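PDB 6MU0: probable ribose-5-phosphate isomerase B from Mycoplasma genitalium, which probably catalyses the interconversion of ribulose 5-phosphate and ribose 5-phosphate in the non-oxidative stage of the pentose phosphate pathway. Local coordinates for residues Gly92-Val98 with Asn112-Leu118. Sequence-based numbering, arbitrary orientation. Where two conformers were deposited one is given.
Sequences GVLAALV and NANVLCL
L94 is hydrogen-bonded to N114 through both its backbone N and its backbone O. Its N-H runs almost straight (175°) to N114 OD1, with L94 N and OD1 2.8 Å apart. L94 O accepts from two donors, N114 N in its carbonyl plane and V115 N above that plane. The amide of N114 also gives ND2 to G92 O, 3.0 Å away and nearly in the amide plane. In N114, chi1 of 54° puts CG between the backbone N and the carbonyl carbon, and the amide then faces the backbone of 92-94. The L94 side chain lies against the 112-113 backbone, its CD1 in van der Waals contact with N112 O at 3.8 Å.

Beyond this, strands 95-97 and 115-117 pair in parallel within a beta-alpha-beta unit whose connection is helix 101-109. A96 N bonds to V115 O, and A96 O receives C117 N at 2.8 Å. A96 CB meets A113 CB at 3.7 Å on the face where helix 101-109 packs, with A107 against A96. On the other face, C117 SG lies 4.0 Å from A95 CB, and both residues touch helix 81-88.

The contact thus joins outermost strand 95-97 to the sheet. N114 ND2 also bonds to S68 O, so both ends of this buried amide are used, which should hold its rotation.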
ATOM      1  N   GLY A  92      -1.727  -2.761 -13.280  1.00 11.46           N
ATOM      2  CA  GLY A  92      -2.140  -1.450 -12.837  1.00 12.25           C
ATOM      3  C   GLY A  92      -1.673  -1.077 -11.451  1.00 10.85           C
ATOM      4  O   GLY A  92      -1.889   0.067 -11.030  1.00 12.19           O
ATOM      5  N   VAL A  93      -1.047  -1.990 -10.730  1.00  9.83           N
ATOM      6  CA  VAL A  93      -0.590  -1.708  -9.378  1.00  9.50           C
ATOM      7  C   VAL A  93       0.848  -1.214  -9.413  1.00  8.67           C
ATOM      8  O   VAL A  93       1.691  -1.735 -10.152  1.00 10.28           O
ATOM      9  CB  VAL A  93      -0.755  -2.949  -8.482  1.00 10.40           C
ATOM     10  CG1 VAL A  93      -0.064  -2.747  -7.137  1.00 11.15           C
ATOM     11  CG2 VAL A  93      -2.233  -3.236  -8.289  1.00 12.05           C
ATOM     12  N   LEU A  94       1.124  -0.188  -8.615  1.00  8.81           N
ATOM     13  CA  LEU A  94       2.468   0.342  -8.411  1.00  8.51           C
ATOM     14  C   LEU A  94       2.678   0.337  -6.900  1.00  7.83           C
ATOM     15  O   LEU A  94       2.123   1.176  -6.186  1.00  8.24           O
ATOM     16  CB  LEU A  94       2.572   1.745  -9.002  1.00  9.23           C
ATOM     17  CG  LEU A  94       2.403   1.822 -10.524  1.00 11.16           C
ATOM     18  CD1 LEU A  94       2.270   3.284 -10.928  1.00 13.73           C
ATOM     19  CD2 LEU A  94       3.563   1.147 -11.254  1.00 11.95           C
ATOM     20  N   ALA A  95       3.446  -0.629  -6.403  1.00  7.30           N
ATOM     21  CA  ALA A  95       3.580  -0.855  -4.970  1.00  7.80           C
ATOM     22  C   ALA A  95       4.961  -0.422  -4.490  1.00  7.34           C
ATOM     23  O   ALA A  95       5.983  -0.867  -5.031  1.00  7.96           O
ATOM     24  CB  ALA A  95       3.333  -2.323  -4.623  1.00  8.27           C
ATOM     25  N   ALA A  96       4.980   0.444  -3.476  1.00  7.71           N
ATOM     26  CA  ALA A  96       6.197   1.042  -2.951  1.00  8.01           C
ATOM     27  C   ALA A  96       6.438   0.576  -1.525  1.00  7.18           C
ATOM     28  O   ALA A  96       5.563   0.720  -0.665  1.00  8.20           O
ATOM     29  CB  ALA A  96       6.063   2.563  -2.928  1.00  8.76           C
ATOM     30  N   LEU A  97       7.638   0.067  -1.271  1.00  7.34           N
ATOM     31  CA  LEU A  97       8.050  -0.323   0.070  0.53  7.53           C
ATOM     32  C   LEU A  97       8.705   0.879   0.743  1.00  7.07           C
ATOM     33  O   LEU A  97       9.715   1.401   0.258  1.00  7.61           O
ATOM     34  CB  LEU A  97       9.004  -1.516   0.014  0.53  8.73           C
ATOM     35  CG  LEU A  97       9.629  -1.958   1.341  0.53  9.80           C
ATOM     36  CD1 LEU A  97       8.592  -2.107   2.446  0.53 10.51           C
ATOM     37  CD2 LEU A  97      10.405  -3.259   1.167  0.53 11.22           C
ATOM     38  N   VAL A  98       8.118   1.324   1.851  1.00  7.14           N
ATOM     39  CA  VAL A  98       8.606   2.486   2.584  1.00  7.41           C
ATOM     40  C   VAL A  98       8.826   2.070   4.030  1.00  7.63           C
ATOM     41  O   VAL A  98       7.888   1.609   4.694  1.00  7.57           O
ATOM     42  CB  VAL A  98       7.623   3.667   2.515  1.00  8.21           C
ATOM     43  CG1 VAL A  98       8.153   4.839   3.316  1.00  8.81           C
ATOM     44  CG2 VAL A  98       7.345   4.077   1.076  1.00  8.43           C
ATOM     45  N   ASN A 112       4.170   7.578  -8.042  1.00  9.77           N
ATOM     46  CA  ASN A 112       2.715   7.469  -8.177  1.00 10.93           C
ATOM     47  C   ASN A 112       2.177   6.165  -7.591  1.00  9.62           C
ATOM     48  O   ASN A 112       1.242   5.565  -8.117  1.00 10.04           O
ATOM     49  CB  ASN A 112       2.254   7.639  -9.625  1.00 13.40           C
ATOM     50  CG  ASN A 112       0.795   8.001  -9.716  1.00 15.63           C
ATOM     51  OD1 ASN A 112       0.231   8.561  -8.777  1.00 16.19           O
ATOM     52  ND2 ASN A 112       0.168   7.677 -10.842  1.00 19.01           N
ATOM     53  N   ALA A 113       2.769   5.714  -6.489  1.00  9.04           N
ATOM     54  CA  ALA A 113       2.380   4.415  -5.962  1.00  8.86           C
ATOM     55  C   ALA A 113       0.908   4.416  -5.576  1.00  8.54           C
ATOM     56  O   ALA A 113       0.401   5.384  -5.009  1.00  9.79           O
ATOM     57  CB  ALA A 113       3.220   4.082  -4.733  1.00 10.05           C
ATOM     58  N   ASN A 114       0.218   3.319  -5.880  1.00  8.28           N
ATOM     59  CA  ASN A 114      -1.132   3.124  -5.371  1.00  8.32           C
ATOM     60  C   ASN A 114      -1.226   2.040  -4.310  1.00  7.92           C
ATOM     61  O   ASN A 114      -2.318   1.810  -3.780  1.00  8.79           O
ATOM     62  CB  ASN A 114      -2.160   2.925  -6.495  1.00  8.61           C
ATOM     63  CG  ASN A 114      -1.791   1.806  -7.446  1.00  8.30           C
ATOM     64  OD1 ASN A 114      -0.993   0.923  -7.122  1.00  8.58           O
ATOM     65  ND2 ASN A 114      -2.381   1.832  -8.636  1.00 10.48           N
ATOM     66  N   VAL A 115      -0.106   1.406  -3.954  1.00  8.00           N
ATOM     67  CA  VAL A 115      -0.047   0.469  -2.845  1.00  7.82           C
ATOM     68  C   VAL A 115       1.196   0.791  -2.028  1.00  7.78           C
ATOM     69  O   VAL A 115       2.302   0.899  -2.578  1.00  8.81           O
ATOM     70  CB  VAL A 115      -0.044  -0.999  -3.314  1.00  8.12           C
ATOM     71  CG1 VAL A 115       0.206  -1.953  -2.145  1.00  9.15           C
ATOM     72  CG2 VAL A 115      -1.367  -1.351  -4.003  1.00  9.43           C
ATOM     73  N   LEU A 116       1.000   0.973  -0.726  1.00  7.23           N
ATOM     74  CA  LEU A 116       2.052   1.270   0.229  1.00  7.64           C
ATOM     75  C   LEU A 116       2.335  -0.002   1.016  1.00  7.11           C
ATOM     76  O   LEU A 116       1.420  -0.576   1.618  1.00  7.74           O
ATOM     77  CB  LEU A 116       1.561   2.374   1.166  1.00  8.57           C
ATOM     78  CG  LEU A 116       2.465   2.723   2.342  1.00  8.94           C
ATOM     79  CD1 LEU A 116       3.791   3.297   1.868  1.00 10.03           C
ATOM     80  CD2 LEU A 116       1.731   3.702   3.251  1.00  9.80           C
ATOM     81  N   CYS A 117       3.595  -0.433   1.011  1.00  7.20           N
ATOM     82  CA  CYS A 117       4.035  -1.645   1.691  1.00  7.13           C
ATOM     83  C   CYS A 117       4.902  -1.268   2.882  1.00  7.27           C
ATOM     84  O   CYS A 117       5.807  -0.429   2.758  1.00  7.77           O
ATOM     85  CB  CYS A 117       4.810  -2.545   0.731  1.00  7.46           C
ATOM     86  SG  CYS A 117       3.810  -3.030  -0.706  1.00  8.50           S
ATOM     87  N   LEU A 118       4.621  -1.902   4.025  1.00  6.85           N
ATOM     88  CA  LEU A 118       5.186  -1.537   5.314  1.00  7.06           C
ATOM     89  C   LEU A 118       5.738  -2.770   6.015  1.00  6.63           C
ATOM     90  O   LEU A 118       5.261  -3.895   5.819  1.00  7.48           O
ATOM     91  CB  LEU A 118       4.115  -0.934   6.232  1.00  7.32           C
ATOM     92  CG  LEU A 118       3.356   0.276   5.693  1.00  8.03           C
ATOM     93  CD1 LEU A 118       2.239   0.669   6.640  1.00  8.57           C
ATOM     94  CD2 LEU A 118       4.294   1.442   5.454  1.00  8.78           C
TER